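Local coordinates for protein exopolygalacturonase (Yersinia enterocolitica, PDB 2UVF) that hydrolyses the polygalacturonic acid of pectin from the chain end, as a family 28 glycoside hydrolase built on a parallel beta-helix, at residues F519-K525 and H551-N557; F431-A437 and M458-G464; M497-Y501 and N547-H551. All blocks are in the same frame, centred on the assembly; numbering follows the deposited sequence.

Contact 1. Residues F519-K525 and H551-N557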
loop_
_atom_site.group_PDB
_atom_site.type_symbol
_atom_site.label_atom_id
_atom_site.label_comp_id
_atom_site.label_asym_id
_atom_site.label_seq_id
_atom_site.Cartn_x
_atom_site.Cartn_y
_atom_site.Cartn_z
ATOM N N PHE A 519 6.236 -10.772 -17.198
ATOM C CA PHE A 519 5.305 -9.660 -17.085
ATOM C C PHE A 519 4.642 -9.416 -18.435
ATOM O O PHE A 519 5.313 -9.329 -19.462
ATOM C CB PHE A 519 6.020 -8.398 -16.602
ATOM C CG PHE A 519 6.640 -8.532 -15.237
ATOM C CD1 PHE A 519 5.837 -8.644 -14.098
ATOM C CD2 PHE A 519 8.027 -8.533 -15.087
ATOM C CE1 PHE A 519 6.401 -8.772 -12.834
ATOM C CE2 PHE A 519 8.603 -8.647 -13.833
ATOM C CZ PHE A 519 7.789 -8.770 -12.700
ATOM N N TYR A 520 3.317 -9.353 -18.428
ATOM C CA TYR A 520 2.563 -9.058 -19.639
ATOM C C TYR A 520 1.218 -8.383 -19.346
ATOM O O TYR A 520 0.656 -8.518 -18.247
ATOM C CB TYR A 520 2.419 -10.304 -20.541
ATOM C CG TYR A 520 1.508 -11.389 -20.029
ATOM C CD1 TYR A 520 0.139 -11.347 -20.279
ATOM C CD2 TYR A 520 2.020 -12.479 -19.311
ATOM C CE1 TYR A 520 -0.711 -12.347 -19.800
ATOM C CE2 TYR A 520 1.179 -13.486 -18.833
ATOM C CZ TYR A 520 -0.179 -13.412 -19.084
ATOM O OH TYR A 520 -1.019 -14.399 -18.608
ATOM N N ASP A 521 0.707 -7.658 -20.341
ATOM C CA ASP A 521 -0.573 -6.973 -20.221
ATOM C C ASP A 521 -0.470 -5.874 -19.141
ATOM O O ASP A 521 -1.138 -5.915 -18.106
ATOM C CB ASP A 521 -1.708 -7.985 -19.972
ATOM C CG ASP A 521 -3.084 -7.360 -20.010
ATOM O OD1 ASP A 521 -3.251 -6.303 -20.661
ATOM O OD2 ASP A 521 -4.004 -7.931 -19.368
ATOM N N PHE A 522 0.421 -4.920 -19.403
ATOM C CA PHE A 522 0.618 -3.728 -18.579
ATOM C C PHE A 522 0.190 -2.526 -19.390
ATOM O O PHE A 522 0.548 -2.384 -20.558
ATOM C CB PHE A 522 2.091 -3.551 -18.184
ATOM C CG PHE A 522 2.483 -4.250 -16.902
ATOM C CD1 PHE A 522 2.186 -5.598 -16.690
ATOM C CD2 PHE A 522 3.180 -3.554 -15.905
ATOM C CE1 PHE A 522 2.558 -6.230 -15.507
ATOM C CE2 PHE A 522 3.560 -4.196 -14.715
ATOM C CZ PHE A 522 3.250 -5.524 -14.523
ATOM N N THR A 523 -0.557 -1.653 -18.735
ATOM C CA THR A 523 -1.064 -0.432 -19.325
ATOM C C THR A 523 -0.618 0.791 -18.521
ATOM O O THR A 523 -0.908 0.911 -17.316
ATOM C CB THR A 523 -2.598 -0.489 -19.417
ATOM O OG1 THR A 523 -2.961 -1.576 -20.271
ATOM C CG2 THR A 523 -3.176 0.809 -19.965
ATOM N N LEU A 524 0.104 1.672 -19.215
ATOM C CA LEU A 524 0.440 3.005 -18.745
ATOM C C LEU A 524 -0.283 4.051 -19.616
ATOM O O LEU A 524 -0.004 4.177 -20.800
ATOM C CB LEU A 524 1.955 3.213 -18.776
ATOM C CG LEU A 524 2.551 4.251 -17.814
ATOM C CD1 LEU A 524 2.897 3.609 -16.488
ATOM C CD2 LEU A 524 3.796 4.844 -18.441
ATOM N N LYS A 525 -1.216 4.786 -19.005
ATOM C CA LYS A 525 -2.120 5.694 -19.717
ATOM C C LYS A 525 -2.382 6.960 -18.907
ATOM O O LYS A 525 -2.548 6.882 -17.684
ATOM C CB LYS A 525 -3.458 5.001 -19.978
ATOM C CG LYS A 525 -4.229 5.585 -21.146
ATOM C CD LYS A 525 -5.392 4.684 -21.582
ATOM C CE LYS A 525 -4.916 3.282 -21.992
ATOM N NZ LYS A 525 -5.850 2.576 -22.946
ATOM N N HIS A 551 9.271 -9.745 -21.724
ATOM C CA HIS A 551 8.009 -9.103 -21.382
ATOM C C HIS A 551 7.237 -8.874 -22.663
ATOM O O HIS A 551 7.822 -8.697 -23.729
ATOM C CB HIS A 551 8.254 -7.747 -20.697
ATOM C CG HIS A 551 9.357 -7.767 -19.684
ATOM N ND1 HIS A 551 9.152 -8.115 -18.366
ATOM C CD2 HIS A 551 10.679 -7.499 -19.800
ATOM C CE1 HIS A 551 10.297 -8.048 -17.712
ATOM N NE2 HIS A 551 11.239 -7.677 -18.558
ATOM N N ARG A 552 5.922 -8.862 -22.568
ATOM C CA ARG A 552 5.112 -8.697 -23.757
ATOM C C ARG A 552 3.837 -7.954 -23.400
ATOM O O ARG A 552 3.489 -7.856 -22.233
ATOM C CB ARG A 552 4.836 -10.066 -24.430
ATOM C CG ARG A 552 3.813 -10.933 -23.720
ATOM C CD ARG A 552 3.811 -12.393 -24.187
ATOM N NE ARG A 552 2.710 -13.111 -23.534
ATOM C CZ ARG A 552 1.491 -13.258 -24.054
ATOM N NH1 ARG A 552 1.214 -12.777 -25.270
ATOM N NH2 ARG A 552 0.548 -13.899 -23.367
ATOM N N LEU A 553 3.159 -7.417 -24.410
ATOM C CA LEU A 553 1.853 -6.769 -24.239
ATOM C C LEU A 553 1.847 -5.551 -23.299
ATOM O O LEU A 553 0.987 -5.431 -22.432
ATOM C CB LEU A 553 0.777 -7.798 -23.843
ATOM C CG LEU A 553 0.451 -8.870 -24.899
ATOM C CD1 LEU A 553 -0.382 -9.964 -24.284
ATOM C CD2 LEU A 553 -0.253 -8.256 -26.138
ATOM N N VAL A 554 2.817 -4.658 -23.490
ATOM C CA VAL A 554 2.849 -3.362 -22.811
ATOM C C VAL A 554 2.172 -2.289 -23.688
ATOM O O VAL A 554 2.656 -1.962 -24.769
ATOM C CB VAL A 554 4.306 -2.928 -22.451
ATOM C CG1 VAL A 554 4.328 -1.551 -21.808
ATOM C CG2 VAL A 554 4.977 -3.943 -21.535
ATOM N N HIS A 555 1.049 -1.756 -23.207
ATOM C CA HIS A 555 0.291 -0.705 -23.910
ATOM C C HIS A 555 0.491 0.653 -23.227
ATOM O O HIS A 555 0.012 0.868 -22.111
ATOM C CB HIS A 555 -1.205 -1.051 -23.962
ATOM C CG HIS A 555 -1.483 -2.518 -24.091
ATOM N ND1 HIS A 555 -1.258 -3.222 -25.258
ATOM C CD2 HIS A 555 -1.948 -3.419 -23.192
ATOM C CE1 HIS A 555 -1.581 -4.490 -25.070
ATOM N NE2 HIS A 555 -2.005 -4.635 -23.828
ATOM N N VAL A 556 1.221 1.551 -23.892
ATOM C CA VAL A 556 1.521 2.885 -23.355
ATOM C C VAL A 556 0.868 3.992 -24.203
ATOM O O VAL A 556 1.162 4.126 -25.393
ATOM C CB VAL A 556 3.054 3.117 -23.182
ATOM C CG1 VAL A 556 3.351 4.557 -22.738
ATOM C CG2 VAL A 556 3.642 2.132 -22.168
ATOM N N ASN A 557 -0.024 4.766 -23.574
ATOM C CA ASN A 557 -0.841 5.789 -24.247
ATOM C C ASN A 557 -0.956 7.124 -23.495
ATOM O O ASN A 557 -1.269 7.154 -22.305
ATOM C CB ASN A 557 -2.248 5.243 -24.541
ATOM C CG ASN A 557 -2.335 4.522 -25.888
ATOM O OD1 ASN A 557 -2.260 5.159 -26.957
ATOM N ND2 ASN A 557 -2.503 3.189 -25.850
#
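Arg552 lays its guanidinium over one face of the Tyr520 ring, with Arg552 CZ 4.7 Å from the ring centroid, a cation-pi contact. The two planes are tilted by 34°, and NH2 lies toward the rim above CD1 and CE1. Both side chains leave the backbone with CG between N and the carbonyl carbon (chi1 71° for Tyr520, 75° for Arg552), which keeps them side by side; Tyr520 OH goes on to Arg478. Next to them, Phe519 and His551 meet rim to rim with nearly coplanar rings, Phe519 CD2 lying 3.5 Å from His551 CE1. Further along, the edge of the His555 imidazole meets Thr523 OG1, which is 3.6 Å from His555 CD2, and Asp521 OD1, while His555 ND1 bonds Glu576. On the buried face Leu524 CB rests 3.9 Å from Val556 CG2. Beneath all this the backbones are joined by parallel-sheet bonds, among them His555 N to Phe522 O and Asn557 N to Leu524 O, both 2.8 Å. Asp521 and Leu553, paired across the register, share a left-handed backbone conformation, and the kink in one strand is therefore repeated in the next. Such in-register parallel stacking of strands from successive coils, only 4.6 Å apart at the axes, is the hallmark of the parallel beta-helix.

Contact 2. Residues F431-A437 and M458-G464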
loop_
_atom_site.group_PDB
_atom_site.type_symbol
_atom_site.label_atom_id
_atom_site.label_comp_id
_atom_site.label_asym_id
_atom_site.label_seq_id
_atom_site.Cartn_x
_atom_site.Cartn_y
_atom_site.Cartn_z
ATOM N N PHE A 431 1.573 9.668 -2.503
ATOM C CA PHE A 431 2.834 8.983 -2.225
ATOM C C PHE A 431 3.917 10.036 -2.106
ATOM O O PHE A 431 4.075 10.842 -3.022
ATOM C CB PHE A 431 3.182 7.976 -3.335
ATOM C CG PHE A 431 2.115 6.951 -3.572
ATOM C CD1 PHE A 431 2.170 5.714 -2.945
ATOM C CD2 PHE A 431 1.052 7.219 -4.439
ATOM C CE1 PHE A 431 1.171 4.752 -3.156
ATOM C CE2 PHE A 431 0.052 6.272 -4.665
ATOM C CZ PHE A 431 0.109 5.028 -4.025
ATOM N N ARG A 432 4.592 10.096 -0.965
ATOM C CA ARG A 432 5.764 10.934 -0.832
ATOM C C ARG A 432 6.984 10.035 -1.047
ATOM O O ARG A 432 7.083 9.405 -2.071
ATOM C CB ARG A 432 5.788 11.688 0.507
ATOM C CG ARG A 432 6.638 12.961 0.490
ATOM C CD ARG A 432 6.487 13.752 1.785
ATOM N NE ARG A 432 7.472 14.818 1.898
ATOM C CZ ARG A 432 8.743 14.642 2.256
ATOM N NH1 ARG A 432 9.563 15.690 2.319
ATOM N NH2 ARG A 432 9.208 13.417 2.533
ATOM N N MET A 433 7.895 9.953 -0.090
ATOM C CA MET A 433 9.071 9.088 -0.268
ATOM C C MET A 433 8.745 7.615 -0.107
ATOM O O MET A 433 7.768 7.244 0.554
ATOM C CB MET A 433 10.268 9.537 0.601
ATOM C CG MET A 433 10.660 10.957 0.264
ATOM S SD MET A 433 12.177 11.599 0.881
ATOM C CE MET A 433 13.360 10.421 0.258
ATOM N N GLY A 434 9.557 6.784 -0.756
ATOM C CA GLY A 434 9.387 5.335 -0.714
ATOM C C GLY A 434 10.028 4.754 -1.950
ATOM O O GLY A 434 10.353 5.486 -2.864
ATOM N N HIS A 435 10.198 3.438 -1.982
ATOM C CA HIS A 435 10.989 2.789 -3.014
ATOM C C HIS A 435 10.175 2.561 -4.279
ATOM O O HIS A 435 10.717 2.161 -5.305
ATOM C CB HIS A 435 11.545 1.446 -2.506
ATOM C CG HIS A 435 12.631 1.570 -1.491
ATOM N ND1 HIS A 435 12.814 2.701 -0.720
ATOM C CD2 HIS A 435 13.579 0.686 -1.095
ATOM C CE1 HIS A 435 13.834 2.511 0.098
ATOM N NE2 HIS A 435 14.304 1.290 -0.098
ATOM N N GLY A 436 8.867 2.800 -4.196
ATOM C CA GLY A 436 8.017 2.685 -5.360
ATOM C C GLY A 436 6.583 2.796 -4.914
ATOM O O GLY A 436 6.198 2.186 -3.932
ATOM N N ALA A 437 5.801 3.597 -5.618
ATOM C CA ALA A 437 4.395 3.788 -5.269
ATOM C C ALA A 437 3.653 2.465 -5.367
ATOM O O ALA A 437 3.023 2.021 -4.402
ATOM C CB ALA A 437 3.748 4.825 -6.178
ATOM N N MET A 458 2.094 11.407 -6.840
ATOM C CA MET A 458 3.384 10.994 -6.279
ATOM C C MET A 458 4.359 12.168 -6.289
ATOM O O MET A 458 4.572 12.791 -7.331
ATOM C CB MET A 458 3.994 9.849 -7.089
ATOM C CG MET A 458 3.226 8.563 -7.081
ATOM S SD MET A 458 1.712 8.611 -8.063
ATOM C CE MET A 458 1.361 6.866 -8.032
ATOM N N TYR A 459 4.946 12.452 -5.132
ATOM C CA TYR A 459 5.926 13.522 -5.003
ATOM C C TYR A 459 7.127 13.012 -4.227
ATOM O O TYR A 459 6.979 12.642 -3.083
ATOM C CB TYR A 459 5.278 14.738 -4.304
ATOM C CG TYR A 459 6.250 15.854 -4.034
ATOM C CD1 TYR A 459 6.914 16.499 -5.077
ATOM C CD2 TYR A 459 6.513 16.268 -2.736
ATOM C CE1 TYR A 459 7.845 17.531 -4.816
ATOM C CE2 TYR A 459 7.416 17.301 -2.466
ATOM C CZ TYR A 459 8.067 17.922 -3.504
ATOM O OH TYR A 459 8.975 18.914 -3.222
ATOM N N LEU A 460 8.295 12.957 -4.876
ATOM C CA LEU A 460 9.605 12.543 -4.292
ATOM C C LEU A 460 9.816 11.032 -4.167
ATOM O O LEU A 460 10.896 10.567 -3.724
ATOM C CB LEU A 460 9.923 13.225 -2.941
ATOM C CG LEU A 460 9.996 14.757 -2.882
ATOM C CD1 LEU A 460 10.146 15.184 -1.424
ATOM C CD2 LEU A 460 11.090 15.346 -3.741
ATOM N N THR A 461 8.795 10.271 -4.573
ATOM C CA THR A 461 8.842 8.793 -4.549
ATOM C C THR A 461 9.964 8.345 -5.491
ATOM O O THR A 461 10.308 9.090 -6.396
ATOM C CB THR A 461 7.480 8.205 -5.018
ATOM O OG1 THR A 461 6.436 9.136 -4.701
ATOM C CG2 THR A 461 7.192 6.848 -4.353
ATOM N N ASP A 462 10.531 7.158 -5.291
ATOM C CA ASP A 462 11.615 6.689 -6.160
ATOM C C ASP A 462 11.097 6.348 -7.566
ATOM O O ASP A 462 11.708 6.715 -8.579
ATOM C CB ASP A 462 12.344 5.471 -5.555
ATOM C CG ASP A 462 13.266 5.839 -4.409
ATOM O OD1 ASP A 462 13.319 7.026 -4.047
ATOM O OD2 ASP A 462 13.940 4.938 -3.862
ATOM N N ILE A 463 9.975 5.631 -7.611
ATOM C CA ILE A 463 9.478 5.017 -8.825
ATOM C C ILE A 463 7.960 5.071 -8.760
ATOM O O ILE A 463 7.396 4.937 -7.685
ATOM C CB ILE A 463 10.047 3.532 -8.995
ATOM C CG1 ILE A 463 11.579 3.554 -9.128
ATOM C CG2 ILE A 463 9.441 2.825 -10.204
ATOM C CD1 ILE A 463 12.297 2.210 -8.957
ATOM N N GLY A 464 7.299 5.287 -9.898
ATOM C CA GLY A 464 5.837 5.156 -9.958
ATOM C C GLY A 464 5.372 3.700 -9.963
ATOM O O GLY A 464 4.710 3.236 -9.047
HETATM O O HOH W 1 11.551 8.605 -2.209
HETATM O O HOH W 2 13.864 2.517 -5.139
#
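Thr461 OG1 gives its proton to Arg432 O at 2.7 Å, lying in the plane of that carbonyl and tying the second loop to the first where the strand pairing runs out. That pairing ends with Tyr459 N on Phe431 O, 2.8 Å and almost straight. Beyond it Asp462 N reaches Gly434 O at 3.0 Å, and Ala437 N turns back to Ile463 O, so the first three donors come from 458-464 and the direction reverses only at Ala437. At Gly434 the backbone is folded so that a side chain would press on the preceding carbonyl oxygen. Its N donates to a water that also lies within hydrogen-bonding distance of Leu460 O and Asp462 OD1; a second water joins His435 O to Asp462 OD2, the latter at 2.7 Å. Water thus connects the Asp462 carboxylate to His435 O, and probably to Gly434 N, and the His435 side chain itself is about 2 Å from a bound nickel ion. In the interior, Met458 runs alongside Phe431 and bends at chi2 (73°), which swings CE in between Phe431 CD2 and Ala437 CB, 3.6 Å from each. Its sulfur stands obliquely to the ring, a Met-aromatic contact. Leu460 CD1 lies over one face of the Arg432 guanidinium, offset toward its rim and 3.8 Å from Arg432 NH1, while NE and NH2 of that group form salt bridges with Glu285 and Asp399. The pair of loops leads from strands 430-431 and 448-459 into strands 438-441 and 463-470; the Phe398 ring meets that of Phe431, and Phe482 and Met487 of strand 476-490 touch Met458.

Contact 3. Residues M497-Y501 and N547-H551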
loop_
_atom_site.group_PDB
_atom_site.type_symbol
_atom_site.label_atom_id
_atom_site.label_comp_id
_atom_site.label_asym_id
_atom_site.label_seq_id
_atom_site.Cartn_x
_atom_site.Cartn_y
_atom_site.Cartn_z
ATOM N N MET A 497 10.334 -2.609 -15.236
ATOM C CA MET A 497 9.896 -3.984 -15.373
ATOM C C MET A 497 11.172 -4.786 -15.614
ATOM O O MET A 497 11.638 -4.883 -16.749
ATOM C CB MET A 497 8.967 -4.133 -16.571
ATOM C CG MET A 497 7.758 -3.216 -16.589
ATOM S SD MET A 497 6.666 -3.615 -17.972
ATOM C CE MET A 497 6.065 -5.227 -17.519
ATOM N N THR A 498 11.768 -5.315 -14.550
ATOM C CA THR A 498 12.966 -6.145 -14.688
ATOM C C THR A 498 12.646 -7.609 -14.458
ATOM O O THR A 498 11.802 -7.940 -13.621
ATOM C CB THR A 498 14.125 -5.704 -13.775
ATOM O OG1 THR A 498 13.612 -5.232 -12.522
ATOM C CG2 THR A 498 14.916 -4.597 -14.431
ATOM N N LEU A 499 13.308 -8.466 -15.238
ATOM C CA LEU A 499 13.155 -9.927 -15.177
ATOM C C LEU A 499 14.548 -10.542 -15.269
ATOM O O LEU A 499 15.160 -10.575 -16.346
ATOM C CB LEU A 499 12.280 -10.428 -16.329
ATOM C CG LEU A 499 11.273 -11.563 -16.124
ATOM C CD1 LEU A 499 10.486 -11.780 -17.412
ATOM C CD2 LEU A 499 11.922 -12.865 -15.658
ATOM N N ASP A 500 15.053 -11.023 -14.138
ATOM C CA ASP A 500 16.437 -11.480 -14.067
ATOM C C ASP A 500 16.576 -13.036 -14.032
ATOM O O ASP A 500 16.531 -13.648 -12.956
ATOM C CB ASP A 500 17.174 -10.782 -12.890
ATOM C CG ASP A 500 16.867 -9.260 -12.788
ATOM O OD1 ASP A 500 15.711 -8.846 -13.025
ATOM O OD2 ASP A 500 17.782 -8.468 -12.445
ATOM N N TYR A 501 16.728 -13.647 -15.226
ATOM C CA TYR A 501 16.918 -15.110 -15.432
ATOM C C TYR A 501 18.184 -15.703 -14.849
ATOM O O TYR A 501 19.258 -15.172 -15.061
ATOM C CB TYR A 501 16.874 -15.499 -16.921
ATOM C CG TYR A 501 17.368 -16.939 -17.253
ATOM C CD1 TYR A 501 16.540 -18.034 -17.096
ATOM C CD2 TYR A 501 18.640 -17.183 -17.741
ATOM C CE1 TYR A 501 16.960 -19.307 -17.376
ATOM C CE2 TYR A 501 19.058 -18.457 -18.036
ATOM C CZ TYR A 501 18.207 -19.521 -17.852
ATOM O OH TYR A 501 18.599 -20.801 -18.148
ATOM N N ASN A 547 17.600 -16.189 -22.868
ATOM C CA ASN A 547 17.045 -17.295 -22.099
ATOM C C ASN A 547 15.507 -17.325 -22.098
ATOM O O ASN A 547 14.869 -17.740 -21.118
ATOM C CB ASN A 547 17.627 -17.255 -20.687
ATOM C CG ASN A 547 19.149 -17.139 -20.693
ATOM O OD1 ASN A 547 19.717 -16.190 -20.146
ATOM N ND2 ASN A 547 19.817 -18.101 -21.337
ATOM N N LYS A 548 14.939 -16.892 -23.226
ATOM C CA LYS A 548 13.487 -16.870 -23.488
ATOM C C LYS A 548 12.655 -16.004 -22.531
ATOM O O LYS A 548 11.424 -15.949 -22.654
ATOM C CB LYS A 548 12.892 -18.295 -23.611
ATOM C CG LYS A 548 13.242 -19.050 -24.907
ATOM C CD LYS A 548 12.139 -20.052 -25.280
ATOM C CE LYS A 548 12.641 -21.131 -26.232
ATOM N NZ LYS A 548 13.607 -22.078 -25.577
ATOM N N ALA A 549 13.324 -15.323 -21.600
ATOM C CA ALA A 549 12.656 -14.423 -20.650
ATOM C C ALA A 549 12.417 -13.033 -21.251
ATOM O O ALA A 549 13.310 -12.175 -21.243
ATOM C CB ALA A 549 13.449 -14.325 -19.338
ATOM N N TRP A 550 11.218 -12.830 -21.792
ATOM C CA TRP A 550 10.815 -11.512 -22.269
ATOM C C TRP A 550 9.450 -11.065 -21.742
ATOM O O TRP A 550 8.608 -11.883 -21.356
ATOM C CB TRP A 550 10.900 -11.388 -23.807
ATOM C CG TRP A 550 10.165 -12.455 -24.579
ATOM C CD1 TRP A 550 8.808 -12.548 -24.784
ATOM C CD2 TRP A 550 10.752 -13.575 -25.256
ATOM N NE1 TRP A 550 8.518 -13.669 -25.537
ATOM C CE2 TRP A 550 9.688 -14.315 -25.843
ATOM C CE3 TRP A 550 12.072 -14.037 -25.411
ATOM C CZ2 TRP A 550 9.907 -15.487 -26.583
ATOM C CZ3 TRP A 550 12.291 -15.203 -26.148
ATOM C CH2 TRP A 550 11.208 -15.916 -26.724
ATOM N N HIS A 551 9.271 -9.745 -21.724
ATOM C CA HIS A 551 8.009 -9.103 -21.382
ATOM C C HIS A 551 7.237 -8.874 -22.663
ATOM O O HIS A 551 7.822 -8.697 -23.729
ATOM C CB HIS A 551 8.254 -7.747 -20.697
ATOM C CG HIS A 551 9.357 -7.767 -19.684
ATOM N ND1 HIS A 551 9.152 -8.115 -18.366
ATOM C CD2 HIS A 551 10.679 -7.499 -19.800
ATOM C CE1 HIS A 551 10.297 -8.048 -17.712
ATOM N NE2 HIS A 551 11.239 -7.677 -18.558
#
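Leu499 and His551 pass one another head to tail, Leu499 CB coming to 3.4 Å from His551 CE1 and its CD1 to 3.7 Å from the same carbon. Met497 supplies a different surface: its CB lies over a face of the imidazole, displaced toward the rim. With CG of His551 set beside its backbone N (chi1 -43°), the ring stands up between these two side chains of one strand. Met497 O is 3.4 Å from His551 NE2 but poorly placed for a bond; the partner of NE2 is Lys542 O. The ring is therefore fixed at one nitrogen by the backbone of strand 539-542 and flanked by apolar carbons of Met497 and Leu499. Here the loop between strands 539-542 and 551-562 of the parallel beta-helix runs back, residues 547-551 heading 164° away from the direction of residues 497-501. Within the loop Lys548 and Ala549 both face Asp544, a G1 beta bulge that carries the methyl of Ala549 toward the strand end. There Leu499 CD2 lies 4.2 Å from Ala549 CB, and Tyr501 CB is 4.4 Å from the same methyl. Trp550 turns its indole the other way, making a cation-pi contact with Arg573. Tyr501 and Asn547 lie nearly perpendicular: with CG anti to N (chi1 167°) the tyrosine sends its ring out to Asn547, whose CB makes a CH-pi contact above one face. The amide beyond it is modelled too close to the ring and probably turned over, which leaves the finer detail of this pair doubtful.

In the fold
From the N terminus, contact 2 comes first: it closes a loop of 20 residues, most of them on strands 438-441 and 448-459, and is complete before the others open. Contact 3 then opens at 497-501 and contact 1 at 519-525; the chain returns through 547-551 to finish contact 3 and continues directly into 551-557 to finish contact 1. These two cross and share His551. They touch: Met497 CE packs 3.3 Å from Phe519 CB. Contact 1 joins neighbouring coils of the beta-helix along strands 518-532 and 551-562, contact 3 ties strand 493-500 to the loop ahead of the latter, and contact 2, about 7 Å from both at nearest atoms, joins the turns after strands 430-431 and 448-459.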